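Side-chain contacts in glycerol-3-phosphate dehydrogenase [NAD(+)] (Dunaliella salina, PDB 6IUY), which probably reduces dihydroxyacetone phosphate with NADH and then dephosphorylates the product, its two domains enabling direct conversion of dihydroxyacetone phosphate to glycerol: residues A50-L55 and E84-K89; G134-A139 and I148-V153; E583-T588 and L604-A609; E534-K539 and N591-G596. All blocks are in the same frame, centred on the assembly; numbering follows the deposited sequence.

Interaction 1: residues A50-L55 and E84-K89; sequences ASVGLL and EDRLAK
Arg-86 reaches from the helix 82-88 across to Val-52, Gly-53 and Leu-55, and it is the single residue of 84-89 to make contact. The tight part runs from its aliphatic stem to the guanidinium edge. Val-52 CG2 sits 3.4 Å from Arg-86 CG and 3.5 Å from Arg-86 CD, the two side chains running antiparallel past one another. With CG anti to the backbone N (chi1 178°) and a bend at chi2 (86°), the stem passes this methyl and brings the guanidinium edge-on to the backbone, with Val-52 CA and Leu-55 CA near its plane. Leu-55 adds its CB, 3.5 Å from Arg-86 NH1. Gly-53 N and Arg-86 NH1, 3.2 Å apart, are both donors and do not bond each other. The looser side is the outward flank of helix 82-88, where Glu-84 and Ala-88 are exposed. Behind the contact, Leu-55 packs on Phe-100 of helix 94-103, and Ser-51 N is hydrogen-bonded to OD2 of the magnesium ligand Asp-43. A small helical insertion following the DxDx(T/V) loop is consistent with the C1 cap of phosphoserine phosphatase-like haloacid dehalogenase enzymes.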
loop_
_atom_site.group_PDB
_atom_site.type_symbol
_atom_site.label_atom_id
_atom_site.label_comp_id
_atom_site.label_asym_id
_atom_site.label_seq_id
_atom_site.Cartn_x
_atom_site.Cartn_y
_atom_site.Cartn_z
ATOM N N ALA A 50 -48.302 -10.500 28.841
ATOM C CA ALA A 50 -48.561 -10.844 27.447
ATOM C C ALA A 50 -49.255 -9.664 26.769
ATOM O O ALA A 50 -50.014 -8.932 27.410
ATOM C CB ALA A 50 -49.406 -12.099 27.348
ATOM N N SER A 51 -48.986 -9.468 25.481
ATOM C CA SER A 51 -49.545 -8.330 24.761
ATOM C C SER A 51 -51.052 -8.498 24.568
ATOM O O SER A 51 -51.837 -7.606 24.886
ATOM C CB SER A 51 -48.855 -8.157 23.406
ATOM O OG SER A 51 -47.491 -7.800 23.565
ATOM N N VAL A 52 -51.433 -9.657 24.041
ATOM C CA VAL A 52 -52.827 -9.987 23.761
ATOM C C VAL A 52 -53.574 -10.328 25.046
ATOM O O VAL A 52 -53.552 -11.464 25.516
ATOM C CB VAL A 52 -52.925 -11.168 22.772
ATOM C CG1 VAL A 52 -51.854 -12.210 23.077
ATOM C CG2 VAL A 52 -54.309 -11.775 22.801
ATOM N N GLY A 53 -54.232 -9.330 25.615
ATOM C CA GLY A 53 -54.834 -9.471 26.925
ATOM C C GLY A 53 -54.605 -8.171 27.657
ATOM O O GLY A 53 -55.517 -7.613 28.269
ATOM N N LEU A 54 -53.369 -7.690 27.585
ATOM C CA LEU A 54 -53.057 -6.337 28.010
ATOM C C LEU A 54 -53.788 -5.404 27.054
ATOM O O LEU A 54 -54.235 -4.316 27.420
ATOM C CB LEU A 54 -51.547 -6.100 28.001
ATOM C CG LEU A 54 -51.039 -4.683 28.264
ATOM C CD1 LEU A 54 -51.631 -4.117 29.551
ATOM C CD2 LEU A 54 -49.514 -4.681 28.312
ATOM N N LEU A 55 -53.917 -5.877 25.822
ATOM C CA LEU A 55 -54.662 -5.200 24.774
ATOM C C LEU A 55 -56.148 -5.512 24.921
ATOM O O LEU A 55 -57.002 -4.731 24.498
ATOM C CB LEU A 55 -54.143 -5.642 23.402
ATOM C CG LEU A 55 -54.510 -4.898 22.121
ATOM C CD1 LEU A 55 -54.324 -3.403 22.284
ATOM C CD2 LEU A 55 -53.632 -5.417 21.002
ATOM N N GLU A 84 -53.588 -15.157 15.891
ATOM C CA GLU A 84 -54.382 -15.122 14.665
ATOM C C GLU A 84 -55.856 -14.874 14.956
ATOM O O GLU A 84 -56.557 -14.268 14.147
ATOM C CB GLU A 84 -54.227 -16.425 13.874
ATOM C CG GLU A 84 -52.847 -16.645 13.268
ATOM C CD GLU A 84 -51.981 -17.608 14.077
ATOM O OE1 GLU A 84 -52.103 -17.640 15.324
ATOM O OE2 GLU A 84 -51.179 -18.342 13.458
ATOM N N ASP A 85 -56.328 -15.338 16.110
ATOM C CA ASP A 85 -57.748 -15.230 16.427
ATOM C C ASP A 85 -58.104 -13.910 17.095
ATOM O O ASP A 85 -59.099 -13.278 16.737
ATOM C CB ASP A 85 -58.193 -16.382 17.320
ATOM C CG ASP A 85 -59.684 -16.361 17.581
ATOM O OD1 ASP A 85 -60.126 -15.551 18.425
ATOM O OD2 ASP A 85 -60.415 -17.146 16.934
ATOM N N ARG A 86 -57.308 -13.511 18.081
ATOM C CA ARG A 86 -57.489 -12.218 18.720
ATOM C C ARG A 86 -57.503 -11.104 17.673
ATOM O O ARG A 86 -58.164 -10.083 17.852
ATOM C CB ARG A 86 -56.384 -11.966 19.741
ATOM C CG ARG A 86 -56.472 -10.621 20.422
ATOM C CD ARG A 86 -57.392 -10.679 21.628
ATOM N NE ARG A 86 -57.804 -9.342 22.034
ATOM C CZ ARG A 86 -56.993 -8.445 22.588
ATOM N NH1 ARG A 86 -55.716 -8.741 22.807
ATOM N NH2 ARG A 86 -57.459 -7.246 22.916
ATOM N N LEU A 87 -56.769 -11.307 16.582
ATOM C CA LEU A 87 -56.783 -10.364 15.467
ATOM C C LEU A 87 -58.183 -10.363 14.851
ATOM O O LEU A 87 -58.789 -9.301 14.681
ATOM C CB LEU A 87 -55.703 -10.725 14.425
ATOM C CG LEU A 87 -55.523 -9.933 13.112
ATOM C CD1 LEU A 87 -55.660 -8.439 13.318
ATOM C CD2 LEU A 87 -54.189 -10.252 12.413
ATOM N N ALA A 88 -58.701 -11.559 14.559
ATOM C CA ALA A 88 -60.004 -11.714 13.911
ATOM C C ALA A 88 -61.097 -10.962 14.670
ATOM O O ALA A 88 -62.007 -10.406 14.061
ATOM C CB ALA A 88 -60.360 -13.190 13.777
ATOM N N LYS A 89 -60.993 -10.931 15.996
ATOM C CA LYS A 89 -61.904 -10.133 16.816
ATOM C C LYS A 89 -61.591 -8.644 16.666
ATOM O O LYS A 89 -60.493 -8.199 17.024
ATOM C CB LYS A 89 -61.815 -10.548 18.289
ATOM C CG LYS A 89 -63.034 -11.309 18.799
ATOM C CD LYS A 89 -62.696 -12.758 19.134
ATOM C CE LYS A 89 -63.428 -13.737 18.227
ATOM N NZ LYS A 89 -62.953 -13.650 16.820
#

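Interaction 2: residues G134-A139 and I148-V153; sequences GFREMA and IPAKNV
Arg-136 and Ala-139, in the first turn of helix 136-145, meet Ala-150 and Val-153 within a beta-alpha-beta crossover, in which that helix links the parallel strands 127-131 and 153-154 of the haloacid dehalogenase sheet. The polar part belongs to one guanidinium. Arg-136 NH1 donates to Val-153 O at 2.9 Å, a fairly straight bond (161° at the hydrogen) whose acceptor lies in the guanidinium plane. The donor stands above the carbonyl plane, 54° out of it. Arg-136 NH2 adds two weak bonds, to Ala-150 O at 3.2 Å and to Val-153 O at 3.3 Å. The chain is extended from CG to NE, with CG anti to the backbone N (chi1 -170°), and this carries the guanidinium to the loop. NH1 has a second acceptor in Cys-155 O, so the group ties the edge strand and what follows it to the helix start. A leucine in place of Arg-136 removes all these donors and would probably leave Val-153 O and Cys-155 O without this anchor, freeing the edge strand to shift. The apolar part is a single pair between the segments. Val-153 also packs on Leu-140 and Ala-143 of the same helix, and its CG1, anti to its own N, lies 4.0 Å from Ala-139 CB.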
loop_
_atom_site.group_PDB
_atom_site.type_symbol
_atom_site.label_atom_id
_atom_site.label_comp_id
_atom_site.label_asym_id
_atom_site.label_seq_id
_atom_site.Cartn_x
_atom_site.Cartn_y
_atom_site.Cartn_z
ATOM N N GLY A 134 -46.395 -13.202 18.183
ATOM C CA GLY A 134 -47.417 -12.197 18.386
ATOM C C GLY A 134 -47.428 -11.154 17.286
ATOM O O GLY A 134 -47.132 -11.451 16.124
ATOM N N PHE A 135 -47.753 -9.924 17.661
ATOM C CA PHE A 135 -47.895 -8.846 16.694
ATOM C C PHE A 135 -46.642 -7.976 16.603
ATOM O O PHE A 135 -46.104 -7.544 17.623
ATOM C CB PHE A 135 -49.108 -7.979 17.050
ATOM C CG PHE A 135 -50.397 -8.748 17.148
ATOM C CD1 PHE A 135 -50.876 -9.467 16.065
ATOM C CD2 PHE A 135 -51.135 -8.741 18.321
ATOM C CE1 PHE A 135 -52.069 -10.174 16.149
ATOM C CE2 PHE A 135 -52.324 -9.442 18.411
ATOM C CZ PHE A 135 -52.788 -10.160 17.320
ATOM N N ARG A 136 -46.198 -7.723 15.375
ATOM C CA ARG A 136 -45.044 -6.864 15.116
ATOM C C ARG A 136 -45.252 -5.495 15.721
ATOM O O ARG A 136 -44.343 -4.925 16.320
ATOM C CB ARG A 136 -44.787 -6.735 13.611
ATOM C CG ARG A 136 -43.472 -6.055 13.242
ATOM C CD ARG A 136 -43.158 -6.186 11.753
ATOM N NE ARG A 136 -41.766 -5.860 11.443
ATOM C CZ ARG A 136 -40.726 -6.653 11.696
ATOM N NH1 ARG A 136 -40.917 -7.823 12.273
ATOM N NH2 ARG A 136 -39.486 -6.269 11.384
ATOM N N GLU A 137 -46.467 -4.979 15.584
ATOM C CA GLU A 137 -46.802 -3.650 16.077
ATOM C C GLU A 137 -46.534 -3.499 17.577
ATOM O O GLU A 137 -46.495 -2.382 18.107
ATOM C CB GLU A 137 -48.273 -3.336 15.775
ATOM C CG GLU A 137 -48.614 -3.237 14.292
ATOM C CD GLU A 137 -48.949 -4.574 13.668
ATOM O OE1 GLU A 137 -48.870 -5.602 14.370
ATOM O OE2 GLU A 137 -49.297 -4.603 12.467
ATOM N N MET A 138 -46.355 -4.627 18.258
ATOM C CA MET A 138 -46.108 -4.627 19.697
ATOM C C MET A 138 -44.627 -4.840 20.022
ATOM O O MET A 138 -44.114 -4.341 21.036
ATOM C CB MET A 138 -46.944 -5.716 20.373
ATOM C CG MET A 138 -48.404 -5.742 19.936
ATOM S SD MET A 138 -49.332 -4.360 20.611
ATOM C CE MET A 138 -49.052 -4.665 22.348
ATOM N N ALA A 139 -43.954 -5.606 19.164
ATOM C CA ALA A 139 -42.558 -5.964 19.385
ATOM C C ALA A 139 -41.609 -4.830 19.009
ATOM O O ALA A 139 -40.499 -4.761 19.541
ATOM C CB ALA A 139 -42.197 -7.222 18.605
ATOM N N ILE A 148 -32.619 -2.736 19.719
ATOM C CA ILE A 148 -32.606 -3.812 18.741
ATOM C C ILE A 148 -33.249 -3.315 17.454
ATOM O O ILE A 148 -34.368 -2.803 17.462
ATOM C CB ILE A 148 -33.328 -5.073 19.254
ATOM C CG1 ILE A 148 -32.757 -5.491 20.604
ATOM C CG2 ILE A 148 -33.194 -6.211 18.258
ATOM C CD1 ILE A 148 -33.233 -6.821 21.057
ATOM N N PRO A 149 -32.531 -3.447 16.339
ATOM C CA PRO A 149 -33.047 -2.955 15.061
ATOM C C PRO A 149 -34.207 -3.810 14.556
ATOM O O PRO A 149 -34.294 -4.999 14.891
ATOM C CB PRO A 149 -31.832 -3.057 14.133
ATOM C CG PRO A 149 -31.008 -4.165 14.729
ATOM C CD PRO A 149 -31.193 -4.049 16.212
ATOM N N ALA A 150 -35.093 -3.202 13.773
ATOM C CA ALA A 150 -36.229 -3.914 13.206
ATOM C C ALA A 150 -35.724 -5.067 12.340
ATOM O O ALA A 150 -36.400 -6.077 12.162
ATOM C CB ALA A 150 -37.105 -2.960 12.396
ATOM N N LYS A 151 -34.512 -4.910 11.822
ATOM C CA LYS A 151 -33.871 -5.929 11.014
ATOM C C LYS A 151 -33.732 -7.227 11.804
ATOM O O LYS A 151 -33.638 -8.322 11.235
ATOM C CB LYS A 151 -32.499 -5.418 10.552
ATOM C CG LYS A 151 -31.634 -6.443 9.845
ATOM C CD LYS A 151 -30.188 -5.939 9.660
ATOM C CE LYS A 151 -30.109 -4.763 8.684
ATOM N NZ LYS A 151 -28.697 -4.554 8.221
ATOM N N ASN A 152 -33.707 -7.099 13.124
ATOM C CA ASN A 152 -33.482 -8.246 13.995
ATOM C C ASN A 152 -34.768 -8.757 14.662
ATOM O O ASN A 152 -34.734 -9.680 15.486
ATOM C CB ASN A 152 -32.453 -7.891 15.064
ATOM C CG ASN A 152 -31.043 -7.768 14.504
ATOM O OD1 ASN A 152 -30.849 -7.570 13.300
ATOM N ND2 ASN A 152 -30.049 -7.913 15.374
ATOM N N VAL A 153 -35.897 -8.153 14.306
ATOM C CA VAL A 153 -37.181 -8.548 14.863
ATOM C C VAL A 153 -37.902 -9.462 13.887
ATOM O O VAL A 153 -38.291 -9.017 12.799
ATOM C CB VAL A 153 -38.068 -7.329 15.173
ATOM C CG1 VAL A 153 -39.374 -7.783 15.812
ATOM C CG2 VAL A 153 -37.340 -6.361 16.088
#

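Interaction 3: residues E583-T588 and L604-A609; sequences EFPLFT and LRYRVA
The carbonyl O of Arg-605 is gripped by two amides, Ala-609 N at 2.7 Å and Val-608 N at 3.0 Å, which close the short helical turn 606-609, whose first residue, Tyr-606, packs on Pro-585 and Leu-586. The backbones come close here, with Leu-586 CA and Tyr-606 CA 5.1 Å apart, so the contact is made mostly at the base of the side chains. Tyr-606 CB lies 3.9 Å from Leu-586 CA, and Leu-586 CD1 comes within 4.1 Å of that same Tyr-606 CB, the two side chains passing at a slant. Pro-585 touches both the backbone and the ring of Tyr-606: its CB is 3.7 Å from Tyr-606 O, and its CG is 4.3 Å from Tyr-606 CD1. The tyrosine ring occupies the crowded position between its backbone N and carbonyl carbon (chi1 47°). Its hydroxyl is hydrogen-bonded to Glu-423 of the second subunit, and that oxygen also stands 3.6 Å above the guanidinium plane of Arg-607, over its centre. Glu-494 of helix 481-502, which also touches Pro-585, accepts from the backbone N of Leu-586 and of Phe-587, holding the first turn of helix 585-594. Between the two segments themselves the contact is apolar, without a hydrogen bond, which is consistent with apolar packing seating the base of Tyr-606 while its hydroxyl reaches the subunit interface.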
loop_
_atom_site.group_PDB
_atom_site.type_symbol
_atom_site.label_atom_id
_atom_site.label_comp_id
_atom_site.label_asym_id
_atom_site.label_seq_id
_atom_site.Cartn_x
_atom_site.Cartn_y
_atom_site.Cartn_z
ATOM N N GLU A 583 17.860 -12.577 -4.117
ATOM C CA GLU A 583 16.463 -12.223 -4.306
ATOM C C GLU A 583 16.102 -10.994 -3.494
ATOM O O GLU A 583 15.128 -10.316 -3.784
ATOM C CB GLU A 583 15.544 -13.380 -3.922
ATOM C CG GLU A 583 15.718 -14.619 -4.789
ATOM C CD GLU A 583 15.418 -14.347 -6.241
ATOM O OE1 GLU A 583 14.337 -13.785 -6.533
ATOM O OE2 GLU A 583 16.271 -14.685 -7.091
ATOM N N PHE A 584 16.882 -10.713 -2.461
ATOM C CA PHE A 584 16.556 -9.614 -1.568
ATOM C C PHE A 584 17.815 -8.811 -1.345
ATOM O O PHE A 584 18.451 -8.906 -0.299
ATOM C CB PHE A 584 15.973 -10.133 -0.248
ATOM C CG PHE A 584 14.679 -10.925 -0.410
ATOM C CD1 PHE A 584 14.704 -12.308 -0.568
ATOM C CD2 PHE A 584 13.446 -10.289 -0.385
ATOM C CE1 PHE A 584 13.524 -13.040 -0.718
ATOM C CE2 PHE A 584 12.261 -11.016 -0.531
ATOM C CZ PHE A 584 12.307 -12.390 -0.693
ATOM N N PRO A 585 18.204 -8.032 -2.357
ATOM C CA PRO A 585 19.500 -7.347 -2.298
ATOM C C PRO A 585 19.595 -6.355 -1.135
ATOM O O PRO A 585 20.648 -6.302 -0.527
ATOM C CB PRO A 585 19.587 -6.632 -3.657
ATOM C CG PRO A 585 18.167 -6.518 -4.122
ATOM C CD PRO A 585 17.483 -7.757 -3.610
ATOM N N LEU A 586 18.545 -5.599 -0.814
ATOM C CA LEU A 586 18.718 -4.604 0.240
ATOM C C LEU A 586 18.848 -5.283 1.601
ATOM O O LEU A 586 19.708 -4.899 2.395
ATOM C CB LEU A 586 17.569 -3.590 0.258
ATOM C CG LEU A 586 17.637 -2.529 1.378
ATOM C CD1 LEU A 586 18.840 -1.594 1.226
ATOM C CD2 LEU A 586 16.359 -1.723 1.423
ATOM N N PHE A 587 18.000 -6.280 1.873
ATOM C CA PHE A 587 18.098 -7.046 3.118
ATOM C C PHE A 587 19.520 -7.580 3.268
ATOM O O PHE A 587 20.114 -7.547 4.343
ATOM C CB PHE A 587 17.107 -8.218 3.143
ATOM C CG PHE A 587 15.678 -7.812 3.364
ATOM C CD1 PHE A 587 15.337 -6.494 3.585
ATOM C CD2 PHE A 587 14.677 -8.766 3.364
ATOM C CE1 PHE A 587 14.009 -6.140 3.802
ATOM C CE2 PHE A 587 13.358 -8.415 3.574
ATOM C CZ PHE A 587 13.019 -7.104 3.794
ATOM N N THR A 588 20.076 -8.058 2.169
ATOM C CA THR A 588 21.377 -8.687 2.213
ATOM C C THR A 588 22.503 -7.688 2.421
ATOM O O THR A 588 23.429 -7.955 3.201
ATOM C CB THR A 588 21.651 -9.488 0.938
ATOM O OG1 THR A 588 20.810 -10.642 0.924
ATOM C CG2 THR A 588 23.117 -9.945 0.890
ATOM N N LEU A 604 23.181 2.603 -0.664
ATOM C CA LEU A 604 22.300 2.932 -1.783
ATOM C C LEU A 604 22.673 2.112 -3.026
ATOM O O LEU A 604 22.027 2.217 -4.058
ATOM C CB LEU A 604 22.348 4.425 -2.104
ATOM C CG LEU A 604 22.037 5.374 -0.938
ATOM C CD1 LEU A 604 22.445 6.807 -1.285
ATOM C CD2 LEU A 604 20.556 5.301 -0.584
ATOM N N ARG A 605 23.711 1.285 -2.906
ATOM C CA ARG A 605 24.185 0.461 -4.020
ATOM C C ARG A 605 23.878 -1.010 -3.788
ATOM O O ARG A 605 24.705 -1.879 -4.086
ATOM C CB ARG A 605 25.691 0.642 -4.230
ATOM C CG ARG A 605 26.095 1.964 -4.888
ATOM C CD ARG A 605 26.227 1.807 -6.405
ATOM N NE ARG A 605 26.918 2.948 -7.003
ATOM C CZ ARG A 605 28.242 3.105 -7.034
ATOM N NH1 ARG A 605 29.051 2.190 -6.498
ATOM N NH2 ARG A 605 28.764 4.188 -7.604
ATOM N N TYR A 606 22.684 -1.283 -3.269
ATOM C CA TYR A 606 22.303 -2.629 -2.871
ATOM C C TYR A 606 22.310 -3.650 -4.024
ATOM O O TYR A 606 22.771 -4.775 -3.841
ATOM C CB TYR A 606 20.926 -2.594 -2.211
ATOM C CG TYR A 606 19.907 -1.791 -2.973
ATOM C CD1 TYR A 606 19.153 -2.365 -3.995
ATOM C CD2 TYR A 606 19.698 -0.454 -2.679
ATOM C CE1 TYR A 606 18.207 -1.620 -4.695
ATOM C CE2 TYR A 606 18.758 0.297 -3.371
ATOM C CZ TYR A 606 18.016 -0.290 -4.372
ATOM O OH TYR A 606 17.088 0.471 -5.044
ATOM N N ARG A 607 21.801 -3.266 -5.197
ATOM C CA ARG A 607 21.819 -4.138 -6.384
ATOM C C ARG A 607 23.217 -4.693 -6.642
ATOM O O ARG A 607 23.384 -5.785 -7.187
ATOM C CB ARG A 607 21.326 -3.373 -7.628
ATOM C CG ARG A 607 19.824 -3.463 -7.895
ATOM C CD ARG A 607 19.255 -2.126 -8.383
ATOM N NE ARG A 607 17.817 -2.033 -8.109
ATOM C CZ ARG A 607 17.050 -0.975 -8.391
ATOM N NH1 ARG A 607 17.571 0.106 -8.976
ATOM N NH2 ARG A 607 15.750 -0.996 -8.093
ATOM N N VAL A 608 24.225 -3.944 -6.219
ATOM C CA VAL A 608 25.615 -4.318 -6.451
ATOM C C VAL A 608 26.286 -4.861 -5.196
ATOM O O VAL A 608 27.075 -5.807 -5.258
ATOM C CB VAL A 608 26.430 -3.120 -6.957
ATOM C CG1 VAL A 608 27.905 -3.464 -6.984
ATOM C CG2 VAL A 608 25.935 -2.682 -8.327
ATOM N N ALA A 609 25.977 -4.245 -4.057
ATOM C CA ALA A 609 26.604 -4.609 -2.789
ATOM C C ALA A 609 26.197 -6.007 -2.301
ATOM O O ALA A 609 26.879 -6.612 -1.469
ATOM C CB ALA A 609 26.269 -3.570 -1.738
#

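Interaction 4: residues E534-K539 and N591-G596; sequences EAWAQK and NRIIHG
Trp-536 of helix 528-541 drives the rim of its indole against the last turn of helix 585-594, a buried helix-helix contact in the all-helical C-terminal part of the dehydrogenase. In the first shell, Ile-593 O lies 3.2 Å from Trp-536 CH2, at the ring edge and near its plane, compatible with at most a weak C-H...O contact. Ile-594 O lies farther off, 3.9 Å from Trp-536 CZ2 and oblique to the ring. The apolar half of the contact is the Ile-593 CG2 methyl, 3.7 Å from both Trp-536 CZ3 and Trp-536 CH2. The torsions explain this reach: with CG anti to the backbone N (chi1 -179°) and the ring plane nearly perpendicular to the CA-CB-CG plane (chi2 91°), the benzene half of the indole extends toward helix 585-594, while the CA atoms of Trp-536 and Ile-594 stay 9.2 Å apart. The second shell fixes the ring and its target. Phe-549 stacks with the indole and also touches Ile-594, and Ile-473 of helix 454-477 packs on Ile-593. An alanine at Trp-536 would probably open a gap between the two helices, leaving Phe-549 without its stacking partner and the Ile-593 methyl without its cover. The helix end itself is set by a Schellman motif, with Gly-596 at positive phi (85°); one of its bonds back into the last turn runs from Gly-596 N to Ile-593 O at 3.1 Å, the very oxygen that the tryptophan edge approaches.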
loop_
_atom_site.group_PDB
_atom_site.type_symbol
_atom_site.label_atom_id
_atom_site.label_comp_id
_atom_site.label_asym_id
_atom_site.label_seq_id
_atom_site.Cartn_x
_atom_site.Cartn_y
_atom_site.Cartn_z
ATOM N N GLU A 534 21.899 5.081 12.983
ATOM C CA GLU A 534 22.510 6.356 12.632
ATOM C C GLU A 534 23.829 6.537 13.387
ATOM O O GLU A 534 24.871 6.799 12.774
ATOM C CB GLU A 534 21.565 7.516 12.939
ATOM C CG GLU A 534 22.215 8.923 12.828
ATOM C CD GLU A 534 21.190 10.048 12.974
ATOM O OE1 GLU A 534 20.605 10.212 14.066
ATOM O OE2 GLU A 534 20.939 10.765 11.992
ATOM N N ALA A 535 23.788 6.395 14.713
ATOM C CA ALA A 535 24.998 6.532 15.533
ATOM C C ALA A 535 26.068 5.513 15.149
ATOM O O ALA A 535 27.248 5.842 15.063
ATOM C CB ALA A 535 24.653 6.415 17.002
ATOM N N TRP A 536 25.671 4.275 14.893
ATOM C CA TRP A 536 26.640 3.264 14.471
ATOM C C TRP A 536 27.372 3.673 13.198
ATOM O O TRP A 536 28.592 3.538 13.096
ATOM C CB TRP A 536 25.941 1.942 14.236
ATOM C CG TRP A 536 26.806 0.776 13.823
ATOM C CD1 TRP A 536 27.410 -0.125 14.646
ATOM C CD2 TRP A 536 27.093 0.347 12.485
ATOM N NE1 TRP A 536 28.072 -1.078 13.909
ATOM C CE2 TRP A 536 27.895 -0.809 12.579
ATOM C CE3 TRP A 536 26.755 0.829 11.218
ATOM C CZ2 TRP A 536 28.366 -1.483 11.460
ATOM C CZ3 TRP A 536 27.224 0.161 10.111
ATOM C CH2 TRP A 536 28.020 -0.982 10.237
ATOM N N ALA A 537 26.611 4.148 12.221
ATOM C CA ALA A 537 27.164 4.460 10.909
ATOM C C ALA A 537 28.040 5.703 10.999
ATOM O O ALA A 537 29.077 5.767 10.362
ATOM C CB ALA A 537 26.038 4.636 9.868
ATOM N N GLN A 538 27.646 6.687 11.801
ATOM C CA GLN A 538 28.520 7.840 12.034
ATOM C C GLN A 538 29.882 7.434 12.595
ATOM O O GLN A 538 30.921 7.982 12.213
ATOM C CB GLN A 538 27.871 8.834 12.987
ATOM C CG GLN A 538 26.808 9.652 12.341
ATOM C CD GLN A 538 25.925 10.338 13.342
ATOM O OE1 GLN A 538 25.932 10.006 14.527
ATOM N NE2 GLN A 538 25.149 11.302 12.875
ATOM N N LYS A 539 29.879 6.475 13.511
ATOM C CA LYS A 539 31.115 6.068 14.158
ATOM C C LYS A 539 31.968 5.197 13.241
ATOM O O LYS A 539 33.187 5.362 13.181
ATOM C CB LYS A 539 30.805 5.338 15.469
ATOM C CG LYS A 539 30.247 6.263 16.536
ATOM C CD LYS A 539 29.676 5.487 17.707
ATOM C CE LYS A 539 29.009 6.413 18.707
ATOM N NZ LYS A 539 29.978 7.411 19.233
ATOM N N ASN A 591 22.693 -6.555 6.058
ATOM C CA ASN A 591 23.302 -7.547 6.950
ATOM C C ASN A 591 24.812 -7.614 6.759
ATOM O O ASN A 591 25.579 -7.691 7.717
ATOM C CB ASN A 591 22.681 -8.934 6.729
ATOM C CG ASN A 591 22.946 -9.889 7.894
ATOM O OD1 ASN A 591 23.863 -10.721 7.835
ATOM N ND2 ASN A 591 22.153 -9.762 8.965
ATOM N N ARG A 592 25.231 -7.574 5.501
ATOM C CA ARG A 592 26.635 -7.521 5.168
ATOM C C ARG A 592 27.313 -6.260 5.721
ATOM O O ARG A 592 28.507 -6.285 6.043
ATOM C CB ARG A 592 26.796 -7.612 3.657
ATOM C CG ARG A 592 26.400 -8.971 3.105
ATOM C CD ARG A 592 27.603 -9.610 2.439
ATOM N NE ARG A 592 27.744 -9.155 1.063
ATOM C CZ ARG A 592 28.852 -9.243 0.331
ATOM N NH1 ARG A 592 29.971 -9.753 0.832
ATOM N NH2 ARG A 592 28.832 -8.793 -0.918
ATOM N N ILE A 593 26.556 -5.169 5.842
ATOM C CA ILE A 593 27.070 -3.910 6.422
ATOM C C ILE A 593 27.176 -3.995 7.938
ATOM O O ILE A 593 28.208 -3.667 8.521
ATOM C CB ILE A 593 26.172 -2.703 6.045
ATOM C CG1 ILE A 593 26.313 -2.399 4.553
ATOM C CG2 ILE A 593 26.520 -1.462 6.888
ATOM C CD1 ILE A 593 25.358 -1.391 4.065
ATOM N N ILE A 594 26.088 -4.415 8.575
ATOM C CA ILE A 594 26.129 -4.735 9.996
ATOM C C ILE A 594 27.343 -5.591 10.349
ATOM O O ILE A 594 28.025 -5.330 11.333
ATOM C CB ILE A 594 24.886 -5.491 10.435
ATOM C CG1 ILE A 594 23.679 -4.547 10.464
ATOM C CG2 ILE A 594 25.132 -6.148 11.806
ATOM C CD1 ILE A 594 22.376 -5.265 10.233
ATOM N N HIS A 595 27.613 -6.614 9.547
ATOM C CA HIS A 595 28.671 -7.551 9.909
ATOM C C HIS A 595 30.017 -7.235 9.264
ATOM O O HIS A 595 30.974 -7.974 9.439
ATOM C CB HIS A 595 28.219 -8.972 9.592
ATOM C CG HIS A 595 27.142 -9.445 10.511
ATOM N ND1 HIS A 595 27.356 -9.636 11.862
ATOM C CD2 HIS A 595 25.828 -9.705 10.301
ATOM C CE1 HIS A 595 26.229 -10.013 12.436
ATOM N NE2 HIS A 595 25.284 -10.067 11.510
ATOM N N GLY A 596 30.089 -6.116 8.551
ATOM C CA GLY A 596 31.364 -5.542 8.165
ATOM C C GLY A 596 31.978 -6.114 6.903
ATOM O O GLY A 596 33.185 -6.022 6.705
#

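Overall arrangement
The four contacts form two pairs on opposite sides of the chain's centre. Interactions 1 and 2 belong to the haloacid dehalogenase part and touch through Ser-51 CB and Met-138 CE, 3.7 Å apart; interactions 3 and 4 share helix 585-594 and are joined by a probable hydrogen bond from Arg-592 NH2 to Ala-609 O. Between the pairs, centres lie about 64 to 83 Å apart. Only interaction 4 is buried throughout, and it relies on an aromatic edge. The other three are partly buried: arginines carry interactions 1 and 2, yet only the second has a clear hydrogen bond across it, with two weak ones beside it. Interaction 3, apolar between its segments, alone borders the second subunit.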